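Local coordinates for lectin (Cicer arietinum, PDB 4YEH), which binds magnesium and calcium ions in the central channel of a hemopexin-fold propeller and may take part in metal ion transport, at residues F73-N78 / N115-A120; K125-Y130 / D141-R146. All coordinates share one frame; numbering follows the deposited sequence.

Contact 1: F73-N78 / N115-A120; sequences FIFYEN and NGIDAA. With MG (magnesium ion), chain C.
I117 reaches across to F75 with a single methyl group. From its CB, CG2 stands anti to the backbone N, while CG1 lies beside that N and anti to the carbonyl carbon (chi1 -54°). The extended second torsion (chi2 -179°) then carries CD1 out to CE1 of F75 at 4.1 Å, an oblique approach to the ring. C63, F108 and L131 pack around the same isoleucine, and F65 and C80 pack on F75, so a branched aliphatic and a flat ring suit this buried seam between two consecutive propeller blades.

Nearer the surface the backbones touch: N115 O lies 3.4 Å from E77 C, and G116 CA is 3.7 Å from E77 O. The backbone of G116, with phi near 165°, suits glycine, which has no CB to crowd the carbonyl O of N115. E77 turns its carboxylate elsewhere, to a salt bridge with K100 of the second subunit.

One residue beyond I117, D118 O binds the magnesium ion at 2.4 Å, beside D62 O, D171 O and N4 OD1. The F75-I117 pairing is apolar and gives the seam no directional bond, whereas the metal is held by neutral oxygens, three of them main-chain carbonyls.

Contact 2: K125-Y130 / D141-R146; sequences KGKEVY and DYLTNR
E128 and D141 face each other as an antiparallel non-hydrogen-bonded pair, their CA atoms 4.5 Å apart, and beyond them Y142 N gives a weak hydrogen bond to K127 O at 3.4 Å. K127 is the third residue of a type II' turn from K125 to E128, whose second position, with positive phi, suits G126. K127 CB lies over one face of the Y142 ring, 4.2 Å from the centroid and 18° off the normal, a CH-pi contact. A nearly eclipsed second torsion (chi2 -3°) bends the lysine chain, with CG 3.6 Å from L143 CB and CD 3.5 Å from Y142 OH. V129 meets the same ring at its edge, CG2 lying 3.5 Å from CD1 of Y142, so the tyrosine offers a face to the lysine's CB and an edge to the valine.

Both segments belong to one hemopexin blade: K125-E128 turn between its first and second strands, and D141-R146 between its third and fourth. D141 OD1 accepts from T144 N at 3.0 Å, an Asx motif, and N145, with positive phi, forms a G1 beta bulge with R146 opposite D141.

On the face shared by E128 and D141 the two carboxylates probably repel mildly. A water between them may ease this, donating to D141 OD2 at 2.8 Å and more weakly to E128 OE2, while E128 OE1 forms a salt bridge with R139.

In the fold
Contact 1 closes before contact 2 opens along the chain, and their centres lie 16 Å apart. Strand 119-122, which leaves contact 1, is the innermost strand of the blade whose second strand, 128-133, leaves contact 2. The two sites meet there, A120 CB packing 3.4 Å from Y130 O, and backbone hydrogen bonds of A119 with F132 and of Y130 with F121 tie the strands together. Contact 1 joins this blade to the preceding one and supplies a magnesium ligand. Contact 2 lies within the blade, farther from the propeller axis and away from the metal, the side chain of V129 being about 14 Å from the ion.

Contact 1: F73-N78 / N115-A120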
loop_
_atom_site.group_PDB
_atom_site.type_symbol
_atom_site.label_atom_id
_atom_site.label_comp_id
_atom_site.label_asym_id
_atom_site.label_seq_id
_atom_site.Cartn_x
_atom_site.Cartn_y
_atom_site.Cartn_z
ATOM N N PHE A 73 0.963 3.553 16.036
ATOM C CA PHE A 73 1.477 3.370 14.667
ATOM C C PHE A 73 1.209 1.928 14.244
ATOM O O PHE A 73 1.325 0.982 15.046
ATOM C CB PHE A 73 2.981 3.675 14.608
ATOM C CG PHE A 73 3.310 5.164 14.436
ATOM C CD1 PHE A 73 3.099 5.805 13.211
ATOM C CD2 PHE A 73 3.866 5.899 15.454
ATOM C CE1 PHE A 73 3.417 7.142 13.034
ATOM C CE2 PHE A 73 4.214 7.237 15.257
ATOM C CZ PHE A 73 3.985 7.866 14.043
ATOM N N ILE A 74 0.789 1.782 12.999
ATOM C CA ILE A 74 0.424 0.514 12.427
ATOM C C ILE A 74 1.021 0.446 11.011
ATOM O O ILE A 74 1.106 1.463 10.277
ATOM C CB ILE A 74 -1.096 0.334 12.372
ATOM C CG1 ILE A 74 -1.715 1.548 11.741
ATOM C CG2 ILE A 74 -1.694 0.087 13.772
ATOM C CD1 ILE A 74 -2.138 1.430 10.305
ATOM N N PHE A 75 1.426 -0.767 10.648
ATOM C CA PHE A 75 2.287 -1.042 9.518
ATOM C C PHE A 75 1.759 -2.240 8.737
ATOM O O PHE A 75 1.095 -3.121 9.250
ATOM C CB PHE A 75 3.679 -1.463 10.051
ATOM C CG PHE A 75 4.497 -0.354 10.658
ATOM C CD1 PHE A 75 5.475 0.300 9.896
ATOM C CD2 PHE A 75 4.351 -0.011 11.993
ATOM C CE1 PHE A 75 6.262 1.299 10.436
ATOM C CE2 PHE A 75 5.165 0.996 12.551
ATOM C CZ PHE A 75 6.104 1.674 11.750
ATOM N N TYR A 76 2.135 -2.305 7.485
ATOM C CA TYR A 76 1.997 -3.516 6.673
ATOM C C TYR A 76 2.941 -3.337 5.500
ATOM O O TYR A 76 2.750 -2.401 4.726
ATOM C CB TYR A 76 0.572 -3.699 6.134
ATOM C CG TYR A 76 0.509 -4.850 5.211
ATOM C CD1 TYR A 76 0.460 -6.140 5.700
ATOM C CD2 TYR A 76 0.590 -4.669 3.845
ATOM C CE1 TYR A 76 0.430 -7.226 4.848
ATOM C CE2 TYR A 76 0.555 -5.750 2.974
ATOM C CZ TYR A 76 0.499 -7.030 3.492
ATOM O OH TYR A 76 0.483 -8.123 2.652
ATOM N N GLU A 77 3.960 -4.212 5.405
ATOM C CA GLU A 77 5.048 -4.095 4.435
ATOM C C GLU A 77 5.624 -2.680 4.491
ATOM O O GLU A 77 5.798 -2.150 5.586
ATOM C CB GLU A 77 4.592 -4.482 3.026
ATOM C CG GLU A 77 4.477 -5.973 2.852
ATOM C CD GLU A 77 3.785 -6.386 1.567
ATOM O OE1 GLU A 77 3.840 -5.652 0.567
ATOM O OE2 GLU A 77 3.186 -7.479 1.564
ATOM N N ASN A 78 5.889 -2.054 3.355
ATOM C CA ASN A 78 6.632 -0.777 3.390
ATOM C C ASN A 78 5.808 0.445 3.814
ATOM O O ASN A 78 6.340 1.532 3.898
ATOM C CB ASN A 78 7.525 -0.566 2.117
ATOM C CG ASN A 78 6.736 -0.225 0.881
ATOM O OD1 ASN A 78 7.144 -0.415 -0.265
ATOM N ND2 ASN A 78 5.654 0.384 1.105
ATOM N N ASN A 115 11.597 -1.819 4.092
ATOM C CA ASN A 115 10.541 -2.594 3.400
ATOM C C ASN A 115 9.586 -3.361 4.377
ATOM O O ASN A 115 8.665 -4.006 3.974
ATOM C CB ASN A 115 11.151 -3.575 2.391
ATOM C CG ASN A 115 11.941 -2.886 1.287
ATOM O OD1 ASN A 115 11.556 -1.872 0.704
ATOM N ND2 ASN A 115 13.062 -3.489 0.974
ATOM N N GLY A 116 9.825 -3.254 5.661
ATOM C CA GLY A 116 8.949 -3.874 6.615
ATOM C C GLY A 116 9.570 -3.951 7.988
ATOM O O GLY A 116 10.795 -4.226 8.114
ATOM N N ILE A 117 8.738 -3.733 9.015
ATOM C CA ILE A 117 9.167 -4.050 10.375
ATOM C C ILE A 117 8.442 -5.314 10.883
ATOM O O ILE A 117 7.278 -5.516 10.625
ATOM C CB ILE A 117 9.058 -2.757 11.270
ATOM C CG1 ILE A 117 9.859 -1.603 10.606
ATOM C CG2 ILE A 117 9.415 -2.998 12.726
ATOM C CD1 ILE A 117 9.924 -0.261 11.308
ATOM N N ASP A 118 9.164 -6.175 11.602
ATOM C CA ASP A 118 8.631 -7.391 12.208
ATOM C C ASP A 118 7.705 -7.115 13.386
ATOM O O ASP A 118 6.541 -7.509 13.396
ATOM C CB ASP A 118 9.823 -8.261 12.629
ATOM C CG ASP A 118 10.410 -9.042 11.477
ATOM O OD1 ASP A 118 11.455 -9.657 11.722
ATOM O OD2 ASP A 118 9.844 -9.034 10.339
ATOM N N ALA A 119 8.215 -6.399 14.360
ATOM C CA ALA A 119 7.480 -6.068 15.615
ATOM C C ALA A 119 8.077 -4.840 16.327
ATOM O O ALA A 119 9.174 -4.346 15.968
ATOM C CB ALA A 119 7.467 -7.284 16.584
ATOM N N ALA A 120 7.360 -4.381 17.359
ATOM C CA ALA A 120 7.756 -3.181 18.083
ATOM C C ALA A 120 7.000 -3.050 19.400
ATOM O O ALA A 120 5.795 -3.416 19.474
ATOM C CB ALA A 120 7.533 -1.944 17.211
HETATM MG MG MG C . 5.049 -9.094 12.323
#

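Contact 2: K125-Y130 / D141-R146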
loop_
_atom_site.group_PDB
_atom_site.type_symbol
_atom_site.label_atom_id
_atom_site.label_comp_id
_atom_site.label_asym_id
_atom_site.label_seq_id
_atom_site.Cartn_x
_atom_site.Cartn_y
_atom_site.Cartn_z
ATOM N N LYS A 125 10.996 4.968 28.706
ATOM C CA LYS A 125 11.786 6.188 28.680
ATOM C C LYS A 125 11.262 7.179 27.612
ATOM O O LYS A 125 11.457 6.978 26.380
ATOM C CB LYS A 125 13.265 5.853 28.387
ATOM C CG LYS A 125 14.236 6.996 28.681
ATOM C CD LYS A 125 15.520 6.903 27.859
ATOM C CE LYS A 125 16.421 8.095 28.170
ATOM N NZ LYS A 125 17.474 7.754 29.209
ATOM N N GLY A 126 10.640 8.262 28.067
ATOM C CA GLY A 126 10.272 9.334 27.132
ATOM C C GLY A 126 9.321 8.923 26.019
ATOM O O GLY A 126 8.366 8.225 26.276
ATOM N N LYS A 127 9.597 9.336 24.797
ATOM C CA LYS A 127 8.935 9.018 23.506
ATOM C C LYS A 127 9.716 7.984 22.723
ATOM O O LYS A 127 9.878 8.046 21.568
ATOM C CB LYS A 127 8.742 10.247 22.618
ATOM C CG LYS A 127 7.631 11.200 22.935
ATOM C CD LYS A 127 6.762 10.766 24.095
ATOM C CE LYS A 127 5.787 11.821 24.572
ATOM N NZ LYS A 127 5.388 11.573 25.966
ATOM N N GLU A 128 10.254 7.041 23.412
ATOM C CA GLU A 128 11.152 6.132 22.743
ATOM C C GLU A 128 10.411 4.838 22.453
ATOM O O GLU A 128 9.550 4.381 23.256
ATOM C CB GLU A 128 12.401 5.840 23.591
ATOM C CG GLU A 128 13.327 7.039 23.720
ATOM C CD GLU A 128 14.709 6.753 24.373
ATOM O OE1 GLU A 128 15.158 5.572 24.564
ATOM O OE2 GLU A 128 15.341 7.777 24.761
ATOM N N VAL A 129 10.776 4.260 21.307
ATOM C CA VAL A 129 10.250 2.976 20.846
ATOM C C VAL A 129 11.343 2.045 20.368
ATOM O O VAL A 129 12.342 2.505 19.772
ATOM C CB VAL A 129 9.187 3.189 19.770
ATOM C CG1 VAL A 129 8.514 1.879 19.422
ATOM C CG2 VAL A 129 8.157 4.143 20.308
ATOM N N TYR A 130 11.212 0.769 20.704
ATOM C CA TYR A 130 12.087 -0.312 20.148
ATOM C C TYR A 130 11.413 -1.107 19.003
ATOM O O TYR A 130 10.268 -1.521 19.109
ATOM C CB TYR A 130 12.581 -1.306 21.234
ATOM C CG TYR A 130 13.410 -0.690 22.344
ATOM C CD1 TYR A 130 14.778 -0.748 22.311
ATOM C CD2 TYR A 130 12.807 -0.075 23.442
ATOM C CE1 TYR A 130 15.545 -0.200 23.322
ATOM C CE2 TYR A 130 13.547 0.491 24.462
ATOM C CZ TYR A 130 14.913 0.448 24.404
ATOM O OH TYR A 130 15.627 1.024 25.449
ATOM N N ASP A 141 13.131 7.699 18.532
ATOM C CA ASP A 141 12.276 8.634 19.205
ATOM C C ASP A 141 11.400 8.968 18.079
ATOM O O ASP A 141 11.878 9.470 17.041
ATOM C CB ASP A 141 13.012 9.878 19.663
ATOM C CG ASP A 141 12.153 10.770 20.571
ATOM O OD1 ASP A 141 11.193 11.363 20.028
ATOM O OD2 ASP A 141 12.429 10.870 21.805
ATOM N N TYR A 142 10.119 8.665 18.249
ATOM C CA TYR A 142 9.127 8.988 17.238
ATOM C C TYR A 142 8.710 10.455 17.217
ATOM O O TYR A 142 8.276 10.919 16.192
ATOM C CB TYR A 142 7.879 8.117 17.431
ATOM C CG TYR A 142 7.038 8.337 18.682
ATOM C CD1 TYR A 142 7.085 7.456 19.738
ATOM C CD2 TYR A 142 6.127 9.393 18.769
ATOM C CE1 TYR A 142 6.278 7.655 20.866
ATOM C CE2 TYR A 142 5.359 9.595 19.896
ATOM C CZ TYR A 142 5.420 8.707 20.915
ATOM O OH TYR A 142 4.591 8.885 22.010
ATOM N N LEU A 143 8.763 11.137 18.358
ATOM C CA LEU A 143 8.427 12.561 18.450
ATOM C C LEU A 143 9.449 13.458 17.685
ATOM O O LEU A 143 9.031 14.354 17.004
ATOM C CB LEU A 143 8.166 13.010 19.907
ATOM C CG LEU A 143 8.225 14.444 20.430
ATOM C CD1 LEU A 143 6.883 15.196 20.487
ATOM C CD2 LEU A 143 8.931 14.556 21.814
ATOM N N THR A 144 10.756 13.193 17.743
ATOM C CA THR A 144 11.752 14.037 17.000
ATOM C C THR A 144 12.219 13.321 15.763
ATOM O O THR A 144 13.062 13.849 15.032
ATOM C CB THR A 144 13.012 14.435 17.831
ATOM O OG1 THR A 144 13.767 13.262 18.159
ATOM C CG2 THR A 144 12.633 15.083 19.153
ATOM N N ASN A 145 11.633 12.164 15.495
ATOM C CA ASN A 145 11.834 11.376 14.270
ATOM C C ASN A 145 13.279 11.039 14.038
ATOM O O ASN A 145 13.880 11.337 13.068
ATOM C CB ASN A 145 11.166 12.018 13.074
ATOM C CG ASN A 145 10.387 11.059 12.228
ATOM O OD1 ASN A 145 10.528 9.918 12.316
ATOM N ND2 ASN A 145 9.600 11.566 11.386
ATOM N N ARG A 146 13.852 10.499 15.069
ATOM C CA ARG A 146 15.289 10.186 14.989
ATOM C C ARG A 146 15.609 8.831 15.601
ATOM O O ARG A 146 14.891 8.304 16.445
ATOM C CB ARG A 146 16.210 11.284 15.613
ATOM C CG ARG A 146 16.018 11.403 17.127
ATOM C CD ARG A 146 17.020 12.284 17.856
ATOM N NE ARG A 146 16.850 12.153 19.305
ATOM C CZ ARG A 146 17.721 11.553 20.135
ATOM N NH1 ARG A 146 18.853 11.038 19.712
ATOM N NH2 ARG A 146 17.447 11.486 21.407
HETATM O O HOH W 1 13.031 10.377 24.452
#